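Local coordinates for core protein VP7 (Bluetongue virus, PDB 1BVP) that forms, as a homotrimer, the capsomers that coat the VP3 scaffold of the viral inner capsid, and probably takes part in host cell receptor binding, at residues A[1-13]-A[95-109]. Sequence-based numbering, arbitrary orientation.
Sequences MDTIAARALTVMR and ATPEIPFTTEAANEI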
loop_
_atom_site.group_PDB
_atom_site.type_symbol
_atom_site.label_atom_id
_atom_site.label_comp_id
_atom_site.label_asym_id
_atom_site.label_seq_id
_atom_site.Cartn_x
_atom_site.Cartn_y
_atom_site.Cartn_z
ATOM N N MET A 1 -5.020 29.081 -9.177
ATOM C CA MET A 1 -3.879 28.373 -8.448
ATOM C C MET A 1 -3.850 26.804 -8.594
ATOM O O MET A 1 -2.775 26.153 -8.658
ATOM C CB MET A 1 -3.859 28.784 -6.965
ATOM C CG MET A 1 -2.499 28.566 -6.254
ATOM S SD MET A 1 -0.981 29.396 -6.997
ATOM C CE MET A 1 -1.203 31.163 -6.513
ATOM N N ASP A 2 -5.027 26.189 -8.591
ATOM C CA ASP A 2 -5.071 24.772 -8.810
ATOM C C ASP A 2 -4.762 24.567 -10.297
ATOM O O ASP A 2 -4.032 23.647 -10.681
ATOM C CB ASP A 2 -6.431 24.226 -8.420
ATOM C CG ASP A 2 -6.464 23.679 -6.969
ATOM O OD1 ASP A 2 -5.420 23.669 -6.260
ATOM O OD2 ASP A 2 -7.557 23.236 -6.547
ATOM N N THR A 3 -5.251 25.493 -11.123
ATOM C CA THR A 3 -5.019 25.486 -12.576
ATOM C C THR A 3 -3.539 25.672 -12.869
ATOM O O THR A 3 -2.990 25.048 -13.782
ATOM C CB THR A 3 -5.800 26.598 -13.250
ATOM O OG1 THR A 3 -5.894 27.690 -12.332
ATOM C CG2 THR A 3 -7.207 26.129 -13.588
ATOM N N ILE A 4 -2.889 26.533 -12.098
ATOM C CA ILE A 4 -1.457 26.731 -12.264
ATOM C C ILE A 4 -0.738 25.389 -12.081
ATOM O O ILE A 4 0.077 24.987 -12.923
ATOM C CB ILE A 4 -0.941 27.751 -11.241
ATOM C CG1 ILE A 4 -1.682 29.062 -11.480
ATOM C CG2 ILE A 4 0.587 27.905 -11.304
ATOM C CD1 ILE A 4 -0.951 30.224 -10.973
ATOM N N ALA A 5 -1.088 24.662 -11.026
ATOM C CA ALA A 5 -0.429 23.384 -10.781
ATOM C C ALA A 5 -0.752 22.377 -11.882
ATOM O O ALA A 5 0.155 21.674 -12.368
ATOM C CB ALA A 5 -0.797 22.852 -9.428
ATOM N N ALA A 6 -2.023 22.330 -12.292
ATOM C CA ALA A 6 -2.481 21.443 -13.372
ATOM C C ALA A 6 -1.678 21.713 -14.682
ATOM O O ALA A 6 -1.261 20.766 -15.396
ATOM C CB ALA A 6 -3.976 21.618 -13.581
ATOM N N ARG A 7 -1.378 22.992 -14.949
ATOM C CA ARG A 7 -0.569 23.341 -16.121
ATOM C C ARG A 7 0.875 22.896 -16.019
ATOM O O ARG A 7 1.408 22.287 -16.973
ATOM C CB ARG A 7 -0.633 24.823 -16.434
ATOM C CG ARG A 7 -1.999 25.197 -16.926
ATOM C CD ARG A 7 -2.102 26.670 -17.189
ATOM N NE ARG A 7 -3.475 27.010 -17.548
ATOM C CZ ARG A 7 -4.221 27.879 -16.877
ATOM N NH1 ARG A 7 -3.718 28.496 -15.825
ATOM N NH2 ARG A 7 -5.478 28.104 -17.229
ATOM N N ALA A 8 1.512 23.175 -14.884
ATOM C CA ALA A 8 2.919 22.771 -14.700
ATOM C C ALA A 8 3.059 21.258 -14.880
ATOM O O ALA A 8 3.938 20.767 -15.608
ATOM C CB ALA A 8 3.395 23.182 -13.371
ATOM N N LEU A 9 2.139 20.528 -14.262
ATOM C CA LEU A 9 2.093 19.075 -14.329
ATOM C C LEU A 9 1.928 18.580 -15.767
ATOM O O LEU A 9 2.611 17.619 -16.200
ATOM C CB LEU A 9 0.901 18.625 -13.509
ATOM C CG LEU A 9 0.875 17.276 -12.813
ATOM C CD1 LEU A 9 2.107 17.160 -11.928
ATOM C CD2 LEU A 9 -0.383 17.250 -11.971
ATOM N N THR A 10 0.980 19.198 -16.482
ATOM C CA THR A 10 0.707 18.881 -17.885
ATOM C C THR A 10 1.945 19.070 -18.748
ATOM O O THR A 10 2.319 18.179 -19.517
ATOM C CB THR A 10 -0.357 19.774 -18.447
ATOM O OG1 THR A 10 -1.591 19.506 -17.788
ATOM C CG2 THR A 10 -0.528 19.490 -19.924
ATOM N N VAL A 11 2.600 20.218 -18.599
ATOM C CA VAL A 11 3.805 20.508 -19.370
ATOM C C VAL A 11 4.953 19.572 -19.075
ATOM O O VAL A 11 5.659 19.126 -20.006
ATOM C CB VAL A 11 4.276 21.926 -19.138
ATOM C CG1 VAL A 11 5.550 22.162 -19.868
ATOM C CG2 VAL A 11 3.179 22.908 -19.549
ATOM N N MET A 12 5.172 19.289 -17.785
ATOM C CA MET A 12 6.266 18.389 -17.397
ATOM C C MET A 12 6.032 16.982 -17.894
ATOM O O MET A 12 6.967 16.353 -18.385
ATOM C CB MET A 12 6.487 18.356 -15.903
ATOM C CG MET A 12 6.819 19.687 -15.284
ATOM S SD MET A 12 7.409 19.397 -13.580
ATOM C CE MET A 12 5.912 19.354 -12.681
ATOM N N ARG A 13 4.795 16.482 -17.806
ATOM C CA ARG A 13 4.551 15.118 -18.291
ATOM C C ARG A 13 4.741 15.035 -19.818
ATOM O O ARG A 13 5.167 14.005 -20.338
ATOM C CB ARG A 13 3.180 14.585 -17.852
ATOM C CG ARG A 13 2.937 14.595 -16.361
ATOM C CD ARG A 13 1.558 14.010 -15.932
ATOM N NE ARG A 13 1.582 12.553 -15.848
ATOM C CZ ARG A 13 0.793 11.717 -16.541
ATOM N NH1 ARG A 13 -0.132 12.179 -17.392
ATOM N NH2 ARG A 13 0.958 10.390 -16.423
ATOM N N ALA A 95 -0.172 31.167 -15.419
ATOM C CA ALA A 95 -1.513 31.723 -15.194
ATOM C C ALA A 95 -2.224 32.109 -16.500
ATOM O O ALA A 95 -3.304 32.668 -16.457
ATOM C CB ALA A 95 -1.446 32.921 -14.252
ATOM N N THR A 96 -1.596 31.836 -17.647
ATOM C CA THR A 96 -2.135 32.151 -18.982
ATOM C C THR A 96 -3.219 31.127 -19.323
ATOM O O THR A 96 -2.915 29.969 -19.614
ATOM C CB THR A 96 -1.011 32.027 -20.080
ATOM O OG1 THR A 96 0.041 32.962 -19.818
ATOM C CG2 THR A 96 -1.561 32.262 -21.488
ATOM N N PRO A 97 -4.477 31.569 -19.422
ATOM C CA PRO A 97 -5.591 30.667 -19.738
ATOM C C PRO A 97 -5.529 29.957 -21.060
ATOM O O PRO A 97 -6.296 29.046 -21.309
ATOM C CB PRO A 97 -6.824 31.565 -19.631
ATOM C CG PRO A 97 -6.290 32.912 -19.908
ATOM C CD PRO A 97 -4.956 32.943 -19.208
ATOM N N GLU A 98 -4.583 30.320 -21.901
ATOM C CA GLU A 98 -4.492 29.663 -23.193
ATOM C C GLU A 98 -3.694 28.383 -23.160
ATOM O O GLU A 98 -3.760 27.615 -24.126
ATOM C CB GLU A 98 -3.983 30.608 -24.293
ATOM C CG GLU A 98 -5.013 31.651 -24.771
ATOM C CD GLU A 98 -5.134 32.870 -23.847
ATOM O OE1 GLU A 98 -4.081 33.405 -23.375
ATOM O OE2 GLU A 98 -6.291 33.308 -23.617
ATOM N N ILE A 99 -2.894 28.167 -22.110
ATOM C CA ILE A 99 -2.139 26.908 -22.010
ATOM C C ILE A 99 -3.121 25.896 -21.436
ATOM O O ILE A 99 -3.648 26.074 -20.333
ATOM C CB ILE A 99 -0.953 26.973 -21.068
ATOM C CG1 ILE A 99 -0.017 28.116 -21.466
ATOM C CG2 ILE A 99 -0.236 25.619 -21.089
ATOM C CD1 ILE A 99 1.251 28.136 -20.673
ATOM N N PRO A 100 -3.425 24.847 -22.200
ATOM C CA PRO A 100 -4.377 23.853 -21.690
ATOM C C PRO A 100 -3.741 22.825 -20.723
ATOM O O PRO A 100 -2.520 22.651 -20.683
ATOM C CB PRO A 100 -4.893 23.202 -22.982
ATOM C CG PRO A 100 -3.625 23.166 -23.829
ATOM C CD PRO A 100 -2.878 24.465 -23.521
ATOM N N PHE A 101 -4.562 22.238 -19.861
ATOM C CA PHE A 101 -4.088 21.196 -18.953
ATOM C C PHE A 101 -4.898 19.935 -19.277
ATOM O O PHE A 101 -6.005 20.019 -19.832
ATOM C CB PHE A 101 -4.219 21.606 -17.484
ATOM C CG PHE A 101 -5.583 22.114 -17.096
ATOM C CD1 PHE A 101 -6.620 21.227 -16.817
ATOM C CD2 PHE A 101 -5.822 23.476 -16.989
ATOM C CE1 PHE A 101 -7.894 21.705 -16.435
ATOM C CE2 PHE A 101 -7.074 23.968 -16.610
ATOM C CZ PHE A 101 -8.118 23.078 -16.331
ATOM N N THR A 102 -4.314 18.769 -19.056
ATOM C CA THR A 102 -5.008 17.534 -19.355
ATOM C C THR A 102 -6.012 17.085 -18.271
ATOM O O THR A 102 -5.951 17.499 -17.114
ATOM C CB THR A 102 -4.004 16.407 -19.523
ATOM O OG1 THR A 102 -3.223 16.292 -18.326
ATOM C CG2 THR A 102 -3.094 16.667 -20.693
ATOM N N THR A 103 -6.931 16.217 -18.671
ATOM C CA THR A 103 -7.901 15.623 -17.769
ATOM C C THR A 103 -7.171 14.935 -16.582
ATOM O O THR A 103 -7.589 15.106 -15.440
ATOM C CB THR A 103 -8.766 14.596 -18.543
ATOM O OG1 THR A 103 -9.670 15.291 -19.401
ATOM C CG2 THR A 103 -9.562 13.745 -17.615
ATOM N N GLU A 104 -6.078 14.206 -16.849
ATOM C CA GLU A 104 -5.281 13.539 -15.807
ATOM C C GLU A 104 -4.761 14.560 -14.805
ATOM O O GLU A 104 -5.028 14.460 -13.607
ATOM C CB GLU A 104 -4.070 12.818 -16.384
ATOM C CG GLU A 104 -4.373 11.663 -17.327
ATOM C CD GLU A 104 -5.244 12.038 -18.568
ATOM O OE1 GLU A 104 -4.976 13.062 -19.270
ATOM O OE2 GLU A 104 -6.208 11.271 -18.846
ATOM N N ALA A 105 -4.070 15.581 -15.286
ATOM C CA ALA A 105 -3.535 16.559 -14.365
ATOM C C ALA A 105 -4.641 17.250 -13.553
ATOM O O ALA A 105 -4.520 17.456 -12.348
ATOM C CB ALA A 105 -2.705 17.564 -15.111
ATOM N N ALA A 106 -5.744 17.564 -14.202
ATOM C CA ALA A 106 -6.832 18.268 -13.545
ATOM C C ALA A 106 -7.361 17.422 -12.418
ATOM O O ALA A 106 -7.562 17.889 -11.314
ATOM C CB ALA A 106 -7.954 18.537 -14.555
ATOM N N ASN A 107 -7.646 16.171 -12.733
ATOM C CA ASN A 107 -8.181 15.237 -11.753
ATOM C C ASN A 107 -7.233 14.947 -10.598
ATOM O O ASN A 107 -7.641 14.807 -9.453
ATOM C CB ASN A 107 -8.616 13.962 -12.453
ATOM C CG ASN A 107 -9.961 14.116 -13.135
ATOM O OD1 ASN A 107 -10.999 13.821 -12.555
ATOM N ND2 ASN A 107 -9.953 14.623 -14.346
ATOM N N GLU A 108 -5.948 14.914 -10.895
ATOM C CA GLU A 108 -4.960 14.706 -9.865
ATOM C C GLU A 108 -4.922 15.906 -8.884
ATOM O O GLU A 108 -4.945 15.731 -7.662
ATOM C CB GLU A 108 -3.648 14.439 -10.542
ATOM C CG GLU A 108 -2.466 14.719 -9.696
ATOM C CD GLU A 108 -1.179 14.150 -10.310
ATOM O OE1 GLU A 108 -1.302 13.461 -11.395
ATOM O OE2 GLU A 108 -0.082 14.382 -9.675
ATOM N N ILE A 109 -4.970 17.122 -9.403
ATOM C CA ILE A 109 -4.977 18.297 -8.533
ATOM C C ILE A 109 -6.280 18.368 -7.732
ATOM O O ILE A 109 -6.290 18.793 -6.578
ATOM C CB ILE A 109 -4.811 19.614 -9.324
ATOM C CG1 ILE A 109 -3.497 19.582 -10.105
ATOM C CG2 ILE A 109 -4.730 20.784 -8.378
ATOM C CD1 ILE A 109 -2.253 19.346 -9.251
#
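I109 sits as a knob in a hole formed by D2, A5, A6 and L9. I109 CD1 lies 3.8 Å from A5 CB, and CG2 lies against the D2 carboxylate. That carboxylate is engaged elsewhere, by R304 and T113. Next to I109, the small side chains of A6 and A105 let helices 2-13 and 103-109 approach to 8.6 Å between axes, at 136°. A105 CB is 3.5 Å from A6 O.

T10 ties this packing to the start of helix 103-109. Its OG1 is beside the backbone N (chi1 -66°). There T10 OG1 donates to A6 O at 2.7 Å and accepts from T102 N at 3.1 Å. T10 N reaches A6 O from the opposite face of the carbonyl plane. T102 is the N-cap of the helix; its OG1 accepts from A105 N. The two helices belong to the helical domain of VP7, where helix 304-323 packs on L9 and E108.

F101 lies against A6 CB with its ring, and R7 CG meets the ring edge. The R7 chain, extended from CG to NE, reaches across to loop 95-102. R7 NE donates to I99 O at 2.9 Å, with an N-H...O angle of 146°, and T96 O lies over one guanidinium face. R7 NH1 bonds to L94 O.

The margins are looser. At one end exposed A95 touches I4 CD1 through CB at 4.3 Å. At the other, R13 NH1 comes only to 4.1 Å from E104 CB, and the two charged groups do not meet. R13 NH1 instead has a long, weak ion pair with E104 of a neighbouring subunit.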